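Local coordinates for protein chitinase (Thermococcus kodakarensis KOD1, PDB 5DHD) that hydrolyses chitin in its full-length form, the fragment here being its second chitin-binding domain, which probably holds the enzyme on the polysaccharide, at residues A[22-27]-A[72-77]; A[32-37]-A[61-66]; A[42-47]-A[78-83]. One frame throughout, in Å; residues are numbered along the deposited sequence.

Contact 1: A[22-27]-A[72-77]; sequences DVTLNL and TATFGF. With PE3 (3,6,9,12,15,18,21,24,27,30,33,36,39-tridecaoxahentetracontane-1,41-diol), chain D; PE3 (3,6,9,12,15,18,21,24,27,30,33,36,39-tridecaoxahentetracontane-1,41-diol), chain G.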
loop_
_atom_site.group_PDB
_atom_site.type_symbol
_atom_site.label_atom_id
_atom_site.label_comp_id
_atom_site.label_asym_id
_atom_site.label_seq_id
_atom_site.Cartn_x
_atom_site.Cartn_y
_atom_site.Cartn_z
ATOM N N ASP A 22 -4.999 -6.378 -0.052
ATOM C CA ASP A 22 -6.105 -5.451 -0.204
ATOM C C ASP A 22 -5.940 -4.449 0.916
ATOM O O ASP A 22 -5.980 -4.796 2.095
ATOM C CB ASP A 22 -7.435 -6.193 -0.103
ATOM C CG ASP A 22 -7.626 -7.151 -1.258
ATOM O OD1 ASP A 22 -7.675 -6.669 -2.398
ATOM O OD2 ASP A 22 -7.725 -8.364 -1.031
ATOM N N VAL A 23 -5.734 -3.198 0.530
ATOM C CA VAL A 23 -5.467 -2.135 1.481
ATOM C C VAL A 23 -6.570 -1.101 1.592
ATOM O O VAL A 23 -7.079 -0.620 0.581
ATOM C CB VAL A 23 -4.164 -1.408 1.054
ATOM C CG1 VAL A 23 -3.846 -0.262 2.030
ATOM C CG2 VAL A 23 -3.009 -2.393 0.970
ATOM N N THR A 24 -6.943 -0.765 2.822
ATOM C CA THR A 24 -7.935 0.277 3.037
ATOM C C THR A 24 -7.302 1.333 3.910
ATOM O O THR A 24 -6.707 1.031 4.952
ATOM C CB THR A 24 -9.182 -0.258 3.773
ATOM O OG1 THR A 24 -9.869 -1.170 2.915
ATOM C CG2 THR A 24 -10.140 0.881 4.130
ATOM N N LEU A 25 -7.410 2.573 3.453
ATOM C CA LEU A 25 -6.872 3.703 4.181
ATOM C C LEU A 25 -8.021 4.499 4.779
ATOM O O LEU A 25 -8.953 4.887 4.082
ATOM C CB LEU A 25 -6.048 4.617 3.265
ATOM C CG LEU A 25 -4.971 3.944 2.416
ATOM C CD1 LEU A 25 -4.269 5.010 1.557
ATOM C CD2 LEU A 25 -3.939 3.209 3.307
ATOM N N ASN A 26 -7.940 4.720 6.080
ATOM C CA ASN A 26 -8.946 5.468 6.806
ATOM C C ASN A 26 -8.258 6.782 7.174
ATOM O O ASN A 26 -7.642 6.877 8.218
ATOM C CB ASN A 26 -9.335 4.655 8.042
ATOM C CG ASN A 26 -10.149 5.445 9.025
ATOM O OD1 ASN A 26 -11.007 6.226 8.640
ATOM N ND2 ASN A 26 -9.895 5.228 10.313
ATOM N N LEU A 27 -8.356 7.772 6.282
ATOM C CA LEU A 27 -7.695 9.055 6.480
ATOM C C LEU A 27 -8.502 10.186 7.100
ATOM O O LEU A 27 -7.920 11.127 7.639
ATOM C CB LEU A 27 -7.129 9.509 5.131
ATOM C CG LEU A 27 -6.369 8.411 4.369
ATOM C CD1 LEU A 27 -5.916 8.984 3.020
ATOM C CD2 LEU A 27 -5.157 7.898 5.184
ATOM N N THR A 72 -11.891 7.575 2.786
ATOM C CA THR A 72 -11.602 6.150 2.901
ATOM C C THR A 72 -11.201 5.674 1.512
ATOM O O THR A 72 -12.011 5.680 0.582
ATOM C CB THR A 72 -12.825 5.345 3.385
ATOM O OG1 THR A 72 -13.265 5.864 4.655
ATOM C CG2 THR A 72 -12.452 3.882 3.584
ATOM N N ALA A 73 -9.941 5.279 1.372
ATOM C CA ALA A 73 -9.425 4.822 0.091
ATOM C C ALA A 73 -9.124 3.334 0.125
ATOM O O ALA A 73 -8.565 2.827 1.093
ATOM C CB ALA A 73 -8.163 5.585 -0.243
ATOM N N THR A 74 -9.504 2.635 -0.933
ATOM C CA THR A 74 -9.246 1.210 -1.023
ATOM C C THR A 74 -8.546 0.906 -2.337
ATOM O O THR A 74 -8.949 1.386 -3.393
ATOM C CB THR A 74 -10.547 0.367 -0.945
ATOM O OG1 THR A 74 -11.142 0.523 0.356
ATOM C CG2 THR A 74 -10.244 -1.116 -1.141
ATOM N N PHE A 75 -7.466 0.137 -2.255
ATOM C CA PHE A 75 -6.732 -0.268 -3.446
ATOM C C PHE A 75 -6.110 -1.616 -3.154
ATOM O O PHE A 75 -6.246 -2.141 -2.049
ATOM C CB PHE A 75 -5.649 0.765 -3.860
ATOM C CG PHE A 75 -4.442 0.827 -2.952
ATOM C CD1 PHE A 75 -4.489 1.554 -1.755
ATOM C CD2 PHE A 75 -3.253 0.167 -3.289
ATOM C CE1 PHE A 75 -3.378 1.620 -0.925
ATOM C CE2 PHE A 75 -2.147 0.237 -2.448
ATOM C CZ PHE A 75 -2.218 0.971 -1.264
ATOM N N GLY A 76 -5.455 -2.208 -4.141
ATOM C CA GLY A 76 -4.848 -3.496 -3.881
ATOM C C GLY A 76 -3.789 -3.843 -4.889
ATOM O O GLY A 76 -3.641 -3.180 -5.921
ATOM N N PHE A 77 -3.037 -4.892 -4.584
ATOM C CA PHE A 77 -2.002 -5.350 -5.487
ATOM C C PHE A 77 -1.705 -6.811 -5.218
ATOM O O PHE A 77 -2.081 -7.360 -4.178
ATOM C CB PHE A 77 -0.698 -4.534 -5.345
ATOM C CG PHE A 77 -0.092 -4.563 -3.968
ATOM C CD1 PHE A 77 -0.482 -3.652 -2.996
ATOM C CD2 PHE A 77 0.902 -5.490 -3.666
ATOM C CE1 PHE A 77 0.117 -3.666 -1.720
ATOM C CE2 PHE A 77 1.513 -5.508 -2.399
ATOM C CZ PHE A 77 1.119 -4.600 -1.431
HETATM C C42 PE3 D . -11.353 -6.559 4.794
HETATM C C41 PE3 D . -11.696 -7.772 5.634
HETATM O O40 PE3 D . -12.263 -8.762 4.782
HETATM C C39 PE3 D . -12.572 -9.886 5.595
HETATM C C38 PE3 D . -13.184 -11.005 4.748
HETATM O O37 PE3 D . -12.265 -11.432 3.758
HETATM C C36 PE3 D . -12.861 -12.476 2.970
HETATM C C35 PE3 D . -11.874 -12.955 1.867
HETATM O O34 PE3 D . -11.594 -11.872 0.946
HETATM C C33 PE3 D . -10.660 -12.316 -0.061
HETATM C C32 PE3 D . -10.342 -11.158 -1.033
HETATM O O31 PE3 D . -11.151 -9.996 -0.782
HETATM C C30 PE3 D . -10.781 -9.001 -1.719
HETATM C C29 PE3 D . -11.611 -7.735 -1.524
HETATM O O28 PE3 D . -11.324 -7.157 -0.244
HETATM C C27 PE3 D . -12.106 -5.964 -0.143
HETATM C C26 PE3 D . -11.828 -5.258 1.186
HETATM O O25 PE3 D . -10.427 -5.037 1.376
HETATM C C24 PE3 D . -10.319 -4.331 2.608
HETATM C C23 PE3 D . -8.874 -4.017 2.922
HETATM O O22 PE3 D . -8.565 -4.272 4.264
HETATM O O31 PE3 G . -7.926 8.549 10.826
HETATM C C30 PE3 G . -8.095 7.527 11.811
HETATM C C29 PE3 G . -6.726 7.099 12.342
HETATM O O HOH W 1 -8.518 -4.106 -3.008
HETATM O O HOH W 2 -11.920 7.919 6.783
#

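Contact 2: A[32-37]-A[61-66]; sequences DWVVKV and VFTPVS. With PE3 (3,6,9,12,15,18,21,24,27,30,33,36,39-tridecaoxahentetracontane-1,41-diol), chain E.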
loop_
_atom_site.group_PDB
_atom_site.type_symbol
_atom_site.label_atom_id
_atom_site.label_comp_id
_atom_site.label_asym_id
_atom_site.label_seq_id
_atom_site.Cartn_x
_atom_site.Cartn_y
_atom_site.Cartn_z
ATOM N N ASP A 32 -2.925 13.396 -0.544
ATOM C CA ASP A 32 -2.087 12.808 -1.572
ATOM C C ASP A 32 -1.231 11.813 -0.796
ATOM O O ASP A 32 -0.042 12.027 -0.563
ATOM C CB ASP A 32 -1.219 13.880 -2.236
ATOM C CG ASP A 32 -2.050 14.844 -3.073
ATOM O OD1 ASP A 32 -2.860 14.356 -3.870
ATOM O OD2 ASP A 32 -1.892 16.069 -2.936
ATOM N N TRP A 33 -1.865 10.727 -0.369
ATOM C CA TRP A 33 -1.169 9.712 0.403
ATOM C C TRP A 33 -0.111 8.970 -0.393
ATOM O O TRP A 33 -0.132 8.945 -1.627
ATOM C CB TRP A 33 -2.181 8.721 0.996
ATOM C CG TRP A 33 -3.179 8.127 0.017
ATOM C CD1 TRP A 33 -4.469 8.522 -0.173
ATOM C CD2 TRP A 33 -2.976 6.975 -0.817
ATOM N NE1 TRP A 33 -5.095 7.672 -1.069
ATOM C CE2 TRP A 33 -4.195 6.721 -1.477
ATOM C CE3 TRP A 33 -1.880 6.129 -1.060
ATOM C CZ2 TRP A 33 -4.356 5.650 -2.378
ATOM C CZ3 TRP A 33 -2.035 5.062 -1.952
ATOM C CH2 TRP A 33 -3.263 4.835 -2.599
ATOM N N VAL A 34 0.827 8.377 0.338
ATOM C CA VAL A 34 1.906 7.614 -0.259
ATOM C C VAL A 34 2.077 6.336 0.543
ATOM O O VAL A 34 2.341 6.380 1.741
ATOM C CB VAL A 34 3.242 8.403 -0.205
ATOM C CG1 VAL A 34 4.381 7.565 -0.775
ATOM C CG2 VAL A 34 3.105 9.695 -1.003
ATOM N N VAL A 35 1.898 5.196 -0.114
ATOM C CA VAL A 35 2.073 3.917 0.558
ATOM C C VAL A 35 3.329 3.263 -0.003
ATOM O O VAL A 35 3.419 2.999 -1.203
ATOM C CB VAL A 35 0.860 3.008 0.370
ATOM C CG1 VAL A 35 1.170 1.588 0.843
ATOM C CG2 VAL A 35 -0.303 3.561 1.176
ATOM N N LYS A 36 4.305 3.023 0.867
ATOM C CA LYS A 36 5.564 2.408 0.472
ATOM C C LYS A 36 5.595 0.962 0.919
ATOM O O LYS A 36 5.413 0.663 2.103
ATOM C CB LYS A 36 6.756 3.156 1.074
ATOM C CG LYS A 36 6.894 4.585 0.599
ATOM C CD LYS A 36 8.263 5.092 1.003
ATOM C CE LYS A 36 8.584 6.365 0.291
ATOM N NZ LYS A 36 9.897 6.918 0.704
ATOM N N VAL A 37 5.856 0.073 -0.030
ATOM C CA VAL A 37 5.878 -1.357 0.230
ATOM C C VAL A 37 7.255 -1.963 -0.003
ATOM O O VAL A 37 7.886 -1.715 -1.032
ATOM C CB VAL A 37 4.863 -2.060 -0.690
ATOM C CG1 VAL A 37 4.874 -3.562 -0.442
ATOM C CG2 VAL A 37 3.468 -1.459 -0.486
ATOM N N VAL A 61 6.026 2.024 -4.597
ATOM C CA VAL A 61 5.296 3.184 -4.112
ATOM C C VAL A 61 3.938 3.352 -4.773
ATOM O O VAL A 61 3.835 3.472 -5.998
ATOM C CB VAL A 61 6.147 4.472 -4.317
ATOM C CG1 VAL A 61 5.426 5.675 -3.750
ATOM C CG2 VAL A 61 7.522 4.317 -3.636
ATOM N N PHE A 62 2.896 3.361 -3.950
ATOM C CA PHE A 62 1.539 3.522 -4.442
ATOM C C PHE A 62 1.009 4.895 -4.064
ATOM O O PHE A 62 1.220 5.372 -2.945
ATOM C CB PHE A 62 0.605 2.447 -3.863
ATOM C CG PHE A 62 0.890 1.066 -4.372
ATOM C CD1 PHE A 62 0.487 0.673 -5.638
ATOM C CD2 PHE A 62 1.571 0.156 -3.566
ATOM C CE1 PHE A 62 0.751 -0.620 -6.098
ATOM C CE2 PHE A 62 1.839 -1.147 -4.026
ATOM C CZ PHE A 62 1.429 -1.525 -5.281
ATOM N N THR A 63 0.329 5.523 -5.015
ATOM C CA THR A 63 -0.269 6.832 -4.806
ATOM C C THR A 63 -1.690 6.787 -5.361
ATOM O O THR A 63 -2.008 5.958 -6.219
ATOM C CB THR A 63 0.571 7.958 -5.470
ATOM O OG1 THR A 63 0.862 7.610 -6.831
ATOM C CG2 THR A 63 1.882 8.153 -4.711
ATOM N N PRO A 64 -2.555 7.694 -4.899
ATOM C CA PRO A 64 -3.939 7.692 -5.375
ATOM C C PRO A 64 -4.221 8.138 -6.791
ATOM O O PRO A 64 -3.526 8.995 -7.341
ATOM C CB PRO A 64 -4.662 8.615 -4.383
ATOM C CG PRO A 64 -3.580 9.610 -3.998
ATOM C CD PRO A 64 -2.318 8.756 -3.893
ATOM N N VAL A 65 -5.239 7.521 -7.382
ATOM C CA VAL A 65 -5.701 7.953 -8.690
ATOM C C VAL A 65 -6.627 9.118 -8.324
ATOM O O VAL A 65 -6.885 9.358 -7.141
ATOM C CB VAL A 65 -6.446 6.820 -9.462
ATOM C CG1 VAL A 65 -5.425 5.765 -9.885
ATOM C CG2 VAL A 65 -7.569 6.196 -8.621
ATOM N N SER A 66 -7.122 9.839 -9.319
ATOM C CA SER A 66 -7.957 11.017 -9.079
ATOM C C SER A 66 -9.051 10.925 -8.028
ATOM O O SER A 66 -9.241 11.850 -7.224
ATOM C CB SER A 66 -8.603 11.467 -10.397
ATOM O OG SER A 66 -9.605 10.557 -10.817
HETATM C C18 PE3 E . 11.125 5.732 3.760
HETATM C C17 PE3 E . 10.920 7.177 4.196
HETATM O O16 PE3 E . 9.762 7.636 3.520
HETATM C C15 PE3 E . 9.440 8.977 3.834
HETATM C C14 PE3 E . 8.205 9.326 3.027
HETATM O O13 PE3 E . 8.634 9.422 1.679
HETATM C C12 PE3 E . 7.500 9.705 0.883
HETATM C C11 PE3 E . 7.955 9.831 -0.567
HETATM O O10 PE3 E . 8.703 8.706 -0.997
HETATM C C9 PE3 E . 9.018 8.982 -2.359
HETATM C C8 PE3 E . 9.836 7.884 -3.026
HETATM O O7 PE3 E . 10.765 7.325 -2.110
HETATM C C6 PE3 E . 11.437 6.299 -2.830
HETATM C C5 PE3 E . 12.504 5.600 -1.984
HETATM O O4 PE3 E . 12.032 5.396 -0.660
#

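Contact 3: A[42-47]-A[78-83]; sequences GSSVSS and IATGSE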
loop_
_atom_site.group_PDB
_atom_site.type_symbol
_atom_site.label_atom_id
_atom_site.label_comp_id
_atom_site.label_asym_id
_atom_site.label_seq_id
_atom_site.Cartn_x
_atom_site.Cartn_y
_atom_site.Cartn_z
ATOM N N GLY A 42 13.585 -10.782 -4.968
ATOM C CA GLY A 42 13.099 -11.741 -5.939
ATOM C C GLY A 42 11.613 -11.626 -6.226
ATOM O O GLY A 42 11.115 -12.222 -7.179
ATOM N N SER A 43 10.896 -10.872 -5.400
ATOM C CA SER A 43 9.464 -10.696 -5.599
ATOM C C SER A 43 9.183 -9.377 -6.308
ATOM O O SER A 43 9.981 -8.444 -6.252
ATOM C CB SER A 43 8.704 -10.727 -4.255
ATOM O OG SER A 43 7.297 -10.514 -4.419
ATOM N N SER A 44 8.044 -9.313 -6.985
ATOM C CA SER A 44 7.649 -8.099 -7.677
ATOM C C SER A 44 6.131 -8.020 -7.705
ATOM O O SER A 44 5.441 -9.022 -7.514
ATOM C CB SER A 44 8.180 -8.054 -9.124
ATOM O OG SER A 44 7.658 -9.099 -9.913
ATOM N N VAL A 45 5.614 -6.818 -7.917
ATOM C CA VAL A 45 4.175 -6.627 -7.996
ATOM C C VAL A 45 3.756 -6.989 -9.410
ATOM O O VAL A 45 4.271 -6.426 -10.383
ATOM C CB VAL A 45 3.797 -5.165 -7.666
ATOM C CG1 VAL A 45 2.344 -4.892 -8.028
ATOM C CG2 VAL A 45 4.017 -4.922 -6.200
ATOM N N SER A 46 2.838 -7.939 -9.530
ATOM C CA SER A 46 2.367 -8.377 -10.838
ATOM C C SER A 46 1.032 -7.757 -11.235
ATOM O O SER A 46 0.676 -7.742 -12.416
ATOM C CB SER A 46 2.284 -9.902 -10.890
ATOM O OG SER A 46 1.498 -10.404 -9.837
ATOM N N SER A 47 0.292 -7.251 -10.254
ATOM C CA SER A 47 -0.997 -6.633 -10.534
ATOM C C SER A 47 -1.340 -5.579 -9.484
ATOM O O SER A 47 -0.935 -5.688 -8.329
ATOM C CB SER A 47 -2.110 -7.694 -10.531
ATOM O OG SER A 47 -3.370 -7.146 -10.884
ATOM N N ILE A 78 -1.050 -7.446 -6.180
ATOM C CA ILE A 78 -0.658 -8.836 -6.040
ATOM C C ILE A 78 0.847 -8.877 -6.223
ATOM O O ILE A 78 1.380 -8.288 -7.166
ATOM C CB ILE A 78 -1.321 -9.748 -7.098
ATOM C CG1 ILE A 78 -2.837 -9.786 -6.864
ATOM C CG2 ILE A 78 -0.702 -11.172 -7.019
ATOM C CD1 ILE A 78 -3.638 -10.419 -8.010
ATOM N N ALA A 79 1.534 -9.540 -5.298
ATOM C CA ALA A 79 2.982 -9.679 -5.367
ATOM C C ALA A 79 3.284 -11.152 -5.618
ATOM O O ALA A 79 2.549 -12.032 -5.166
ATOM C CB ALA A 79 3.652 -9.207 -4.072
ATOM N N THR A 80 4.359 -11.428 -6.344
ATOM C CA THR A 80 4.712 -12.808 -6.642
ATOM C C THR A 80 5.247 -13.512 -5.406
ATOM O O THR A 80 5.929 -12.910 -4.577
ATOM C CB THR A 80 5.764 -12.872 -7.756
ATOM O OG1 THR A 80 6.956 -12.202 -7.339
ATOM C CG2 THR A 80 5.207 -12.218 -9.026
ATOM N N GLY A 81 4.923 -14.795 -5.290
ATOM C CA GLY A 81 5.383 -15.563 -4.150
ATOM C C GLY A 81 4.414 -15.544 -2.984
ATOM O O GLY A 81 3.398 -14.842 -3.001
ATOM N N SER A 82 4.748 -16.321 -1.961
ATOM C CA SER A 82 3.933 -16.446 -0.762
ATOM C C SER A 82 4.309 -15.416 0.300
ATOM O O SER A 82 5.421 -15.432 0.832
ATOM C CB SER A 82 4.105 -17.862 -0.214
ATOM O OG SER A 82 3.381 -18.021 0.985
ATOM N N GLU A 83 3.370 -14.518 0.594
ATOM C CA GLU A 83 3.557 -13.463 1.586
ATOM C C GLU A 83 4.928 -12.805 1.479
ATOM O O GLU A 83 5.714 -12.808 2.427
ATOM C CB GLU A 83 3.364 -14.059 2.985
ATOM C CG GLU A 83 1.948 -14.586 3.186
ATOM C CD GLU A 83 1.721 -15.189 4.556
ATOM O OE1 GLU A 83 1.897 -14.473 5.566
ATOM O OE2 GLU A 83 1.366 -16.384 4.617
HETATM O O HOH W 3 9.072 -11.885 -9.217
HETATM O O HOH W 4 9.077 -14.440 -5.796
#

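Contact 1: A[22-27]-A[72-77]
Val23 and Leu25 pair with Phe75 and Ala73 in an antiparallel strand pair at the centre of the four-stranded sheet of this beta-sandwich. Both are hydrogen-bonded pairs, and the shortest bond runs from Leu25 N to Ala73 O at 2.6 Å. On the face turned into the sandwich, Val23 and Phe75 lie side by side. Val23 CB sits over the Phe75 ring, 4.0 Å from its centroid and shifted toward the rim. CG1 is anti to the backbone N (chi1 180°) and reaches Phe75 CE1 at 3.5 Å. Leu25 CD1 meets the same ring at its edge. The other face is polar. Thr24 OG1 and Thr74 OG1 share a weak hydrogen bond of 3.3 Å. A water donates to Asp22 OD1 at 2.8 Å and more weakly to Phe75 O, while a polyethylene glycol chain passes over Asp22 and Thr24. With an alanine at Asp22 this water is likely to lose its carboxylate acceptor and keep the weak bond to Phe75 O. Strand 9-15 flanks residues 22-26 and strand 45-49 flanks strand 72-79. Phe62 and Leu90 of the second sheet, with Trp33 just ahead of strand 34-39, cover the apolar face.

Contact 2: A[32-37]-A[61-66]
Strands 34-39 and 59-64 run antiparallel in the five-stranded sheet of the sandwich, and Val35 pairs with Phe62 between them. Val35 N donates to Phe62 O at 2.9 Å, and Phe62 N returns a bond to Val35 O. Both are nearly straight, at 176°. Ahead of this pair, the Trp33 indole lies flat against Pro64. Pro64 CD stands over the centre of the six-membered ring, 3.7 Å from its centroid, in a CH-pi contact. Pro64 CB covers the same indole nearer the five-membered ring, 3.5 Å from Trp33 NE1. With chi1 at 51°, Trp33 CG lies between its backbone N and carbonyl carbon, which turns the indole back across residues 62-64. Trp33 NE1 is hydrogen-bonded to Asn68 O, which helps fix the turn of the ring. On the same inner face, Val37 CG2 meets the Phe62 ring in plane at its edge, 3.9 Å from CE2. On the outer face, Val34 CG1 touches Val61 CG1 at 3.7 Å. There Lys36 extends its chain into a looped polyethylene glycol. Four ether oxygens lie at hydrogen-bonding distance of NZ, including O16 at 2.9 Å, sharing the three protons it carries if charged, much as a crown ether wraps a cation. Two antiparallel sheets packed face to face on an apolar core form the beta-sandwich common among carbohydrate-binding modules, consistent with the cellulose-binding family of this domain.

Contact 3: A[42-47]-A[78-83]
Segments 42-47 and 78-83 run antiparallel, and a classic beta bulge sets Ser46 and Ser47 together opposite Ile78. Ile78 O takes a bond from Ser46 N at 2.8 Å and a weak one from Ser47 N at 3.4 Å. Ile78 N in turn donates to Ser47 O. Beyond the bulge, Thr80 N bonds to Ser44 O at 2.9 Å. The side chains of Ser43 and Thr80 add to these backbone bonds. Ser43 OG, anti to its own N (chi1 178°), donates to Thr80 O at 2.8 Å, in the carbonyl plane and on a lone pair. The same hydroxyl is hydrogen-bonded to Ser84 OG. Thr80 OG1 takes the N-H of Ser44 at 3.1 Å, with an angle of 156° at the hydrogen. A chi1 of 61° places this hydroxyl between the backbone N and carbonyl carbon of Thr80 and turns it toward Ser44 N. A water bonds to Gly42 O, Ser44 OG and Thr80 OG1, lying 2.8 Å from the last. The apolar contact is small. Ile78 CD1 rests on Ser47 CB at 4.0 Å, and Ile78 CG2 approaches Ser46 OG. Trp16 and Asn18 also touch Ile78. Serine and threonine hydroxyls thus add bonds to those of the backbone. This chemistry implies a surface junction closed by hydrogen bonds and water more than by apolar burial.

How the contacts relate
From the N terminus, strands 9-15 and 19-26 lie in the first sheet, and the chain then moves to the second sheet at strand 34-39. It returns to the first at 45-49, crosses to 51-56 and 59-64 in the second, and comes back to 72-79. Contact 2 closes a loop between 34-39 and 59-64, nested inside the longer loop that contact 1 closes. Contact 3 closes its loop from 45-49 to the end of 72-79, crossing both others. Contacts 1 and 3 share strand 72-79 and extend the same sheet. Contacts 1 and 2 meet across the sandwich core, where Leu25 and Phe75 touch Trp33 and Phe77 touches Phe62. Phe77 also packs on Val45 and Ser47 of contact 3.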